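Local atomic coordinates of guanylate kinase (Stenotrophomonas maltophilia, PDB entry 6WCT), a protein that catalyses transfer of a phosphate group from ATP to GMP, giving GDP and ADP, and so probably serves to recycle GMP. Residues Phe55-Met60 with His94-Gly99. Numbering follows the deposited sequence.
Sequences FTSRAM and HGDWKG. With 5GP (guanosine-5'-monophosphate), chain E.
F55 and G99 pair their backbones in both directions, F55 N to G99 O at 2.8 Å and G99 N to F55 O at 3.0 Å, joining antiparallel strands 55-56 and 96-101 in the small mixed sheet of the GMP-binding region of this P-loop kinase. The next pair, T56 and K98, is non-hydrogen-bonded, its side chains lying side by side. At chi1 -174°, T56 swings OG1 away from its own amide, and the hydroxyl gives a 2.8 Å bond to W97 O, nearly in line with that carbonyl, which also accepts from S57 N. The same OG1 accepts from R58 N, an ST turn just past the strand. S57 OG accepts from W97 N and lies at the edge of the W97 indole, whose NE1 is hydrogen-bonded to E79. Beyond it, the D96 carboxylate lies against R58 CB, and a water links D96 OD2 to A59 N.

K98 follows the nucleotide, its CB 3.6 Å from C4 of the guanine, while the strand pairing and the turn after it bring R58 to the phosphate. The R58 guanidinium, also salt-bridged to E64, meets that phosphate edge-on: NH2 donates to O1P at 2.9 Å, 165° at the hydrogen.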
loop_
_atom_site.group_PDB
_atom_site.type_symbol
_atom_site.label_atom_id
_atom_site.label_comp_id
_atom_site.label_asym_id
_atom_site.label_seq_id
_atom_site.Cartn_x
_atom_site.Cartn_y
_atom_site.Cartn_z
ATOM N N PHE A 55 -17.895 3.232 21.411
ATOM C CA PHE A 55 -18.665 2.978 22.621
ATOM C C PHE A 55 -18.182 1.675 23.251
ATOM O O PHE A 55 -17.730 0.768 22.554
ATOM C CB PHE A 55 -20.165 2.876 22.298
ATOM C CG PHE A 55 -20.823 4.206 22.071
ATOM C CD1 PHE A 55 -20.673 4.873 20.864
ATOM C CD2 PHE A 55 -21.571 4.797 23.068
ATOM C CE1 PHE A 55 -21.243 6.099 20.664
ATOM C CE2 PHE A 55 -22.158 6.027 22.873
ATOM C CZ PHE A 55 -21.979 6.684 21.671
ATOM N N THR A 56 -18.247 1.594 24.581
ATOM C CA THR A 56 -17.929 0.348 25.262
ATOM C C THR A 56 -18.681 0.313 26.574
ATOM O O THR A 56 -18.893 1.351 27.206
ATOM C CB THR A 56 -16.426 0.192 25.538
ATOM O OG1 THR A 56 -16.168 -1.105 26.069
ATOM C CG2 THR A 56 -15.969 1.210 26.577
ATOM N N SER A 57 -19.092 -0.888 26.980
ATOM C CA SER A 57 -19.683 -1.069 28.294
ATOM C C SER A 57 -18.677 -1.574 29.313
ATOM O O SER A 57 -19.051 -1.801 30.465
ATOM C CB SER A 57 -20.889 -2.015 28.223
ATOM O OG SER A 57 -20.488 -3.333 27.865
ATOM N N ARG A 58 -17.424 -1.783 28.916
ATOM C CA ARG A 58 -16.418 -2.187 29.884
ATOM C C ARG A 58 -16.130 -1.040 30.851
ATOM O O ARG A 58 -16.373 0.136 30.559
ATOM C CB ARG A 58 -15.136 -2.658 29.191
ATOM C CG ARG A 58 -14.180 -1.570 28.697
ATOM C CD ARG A 58 -12.760 -2.108 28.854
ATOM N NE ARG A 58 -11.729 -1.448 28.056
ATOM C CZ ARG A 58 -11.169 -0.291 28.382
ATOM N NH1 ARG A 58 -11.574 0.360 29.468
ATOM N NH2 ARG A 58 -10.211 0.223 27.625
ATOM N N ALA A 59 -15.658 -1.405 32.037
ATOM C CA ALA A 59 -15.340 -0.419 33.062
ATOM C C ALA A 59 -14.133 0.419 32.652
ATOM O O ALA A 59 -13.217 -0.055 31.983
ATOM C CB ALA A 59 -15.079 -1.106 34.407
ATOM N N MET A 60 -14.140 1.677 33.076
ATOM C CA MET A 60 -13.035 2.583 32.799
ATOM C C MET A 60 -11.780 2.130 33.531
ATOM O O MET A 60 -11.833 1.700 34.685
ATOM C CB MET A 60 -13.403 3.997 33.259
ATOM C CG MET A 60 -14.453 4.696 32.412
ATOM S SD MET A 60 -14.807 6.348 33.042
ATOM C CE MET A 60 -13.377 7.192 32.380
ATOM N N HIS A 94 -13.701 -9.573 24.676
ATOM C CA HIS A 94 -13.094 -9.901 25.961
ATOM C C HIS A 94 -14.073 -9.694 27.118
ATOM O O HIS A 94 -13.714 -9.201 28.188
ATOM C CB HIS A 94 -11.822 -9.079 26.126
ATOM C CG HIS A 94 -10.906 -9.207 24.949
ATOM N ND1 HIS A 94 -10.862 -10.348 24.172
ATOM C CD2 HIS A 94 -10.063 -8.321 24.368
ATOM C CE1 HIS A 94 -9.994 -10.175 23.191
ATOM N NE2 HIS A 94 -9.495 -8.953 23.286
ATOM N N GLY A 95 -15.320 -10.116 26.904
ATOM C CA GLY A 95 -16.361 -10.068 27.919
ATOM C C GLY A 95 -17.040 -8.732 28.145
ATOM O O GLY A 95 -17.708 -8.560 29.170
ATOM N N ASP A 96 -16.934 -7.796 27.202
ATOM C CA ASP A 96 -17.691 -6.551 27.263
ATOM C C ASP A 96 -18.044 -6.133 25.845
ATOM O O ASP A 96 -17.447 -6.598 24.876
ATOM C CB ASP A 96 -16.904 -5.431 27.954
ATOM C CG ASP A 96 -16.792 -5.623 29.458
ATOM O OD1 ASP A 96 -17.805 -5.430 30.180
ATOM O OD2 ASP A 96 -15.675 -5.971 29.914
ATOM N N TRP A 97 -19.020 -5.241 25.740
ATOM C CA TRP A 97 -19.435 -4.704 24.451
ATOM C C TRP A 97 -18.474 -3.626 23.948
ATOM O O TRP A 97 -18.010 -2.777 24.711
ATOM C CB TRP A 97 -20.829 -4.104 24.562
ATOM C CG TRP A 97 -21.917 -5.105 24.751
ATOM C CD1 TRP A 97 -22.749 -5.218 25.832
ATOM C CD2 TRP A 97 -22.303 -6.135 23.839
ATOM N NE1 TRP A 97 -23.624 -6.255 25.646
ATOM C CE2 TRP A 97 -23.373 -6.835 24.430
ATOM C CE3 TRP A 97 -21.845 -6.537 22.580
ATOM C CZ2 TRP A 97 -23.993 -7.918 23.806
ATOM C CZ3 TRP A 97 -22.461 -7.609 21.961
ATOM C CH2 TRP A 97 -23.525 -8.288 22.575
ATOM N N LYS A 98 -18.208 -3.651 22.647
ATOM C CA LYS A 98 -17.502 -2.593 21.943
ATOM C C LYS A 98 -18.256 -2.306 20.653
ATOM O O LYS A 98 -18.861 -3.203 20.063
ATOM C CB LYS A 98 -16.050 -2.986 21.631
ATOM C CG LYS A 98 -15.161 -3.156 22.854
ATOM C CD LYS A 98 -14.332 -1.917 23.115
ATOM C CE LYS A 98 -13.695 -1.974 24.493
ATOM N NZ LYS A 98 -12.473 -2.810 24.509
ATOM N N GLY A 99 -18.244 -1.046 20.231
ATOM C CA GLY A 99 -19.013 -0.676 19.065
ATOM C C GLY A 99 -18.704 0.670 18.439
ATOM O O GLY A 99 -18.391 1.657 19.120
HETATM P P 5GP E . -9.372 -2.259 25.096
HETATM O O1P 5GP E . -9.434 -0.755 24.995
HETATM O O2P 5GP E . -8.113 -2.813 25.762
HETATM O O3P 5GP E . -10.585 -2.896 25.728
HETATM O "O5'" 5GP E . -9.408 -2.828 23.629
HETATM C "C5'" 5GP E . -9.755 -4.176 23.388
HETATM C "C4'" 5GP E . -9.947 -4.403 21.919
HETATM O "O4'" 5GP E . -11.234 -3.861 21.523
HETATM C "C3'" 5GP E . -8.901 -3.707 21.028
HETATM O "O3'" 5GP E . -8.491 -4.579 19.983
HETATM C "C2'" 5GP E . -9.687 -2.565 20.402
HETATM O "O2'" 5GP E . -9.216 -2.142 19.141
HETATM C "C1'" 5GP E . -11.068 -3.184 20.309
HETATM N N9 5GP E . -12.136 -2.213 20.138
HETATM C C8 5GP E . -12.095 -0.890 20.493
HETATM N N7 5GP E . -13.111 -0.204 20.041
HETATM C C5 5GP E . -13.876 -1.137 19.359
HETATM C C6 5GP E . -15.060 -0.985 18.615
HETATM O O6 5GP E . -15.674 0.063 18.426
HETATM N N1 5GP E . -15.477 -2.174 18.042
HETATM C C2 5GP E . -14.826 -3.377 18.164
HETATM N N2 5GP E . -15.352 -4.427 17.520
HETATM N N3 5GP E . -13.708 -3.530 18.866
HETATM C C4 5GP E . -13.289 -2.382 19.425
HETATM O O HOH W 1 -15.333 -4.344 32.666
#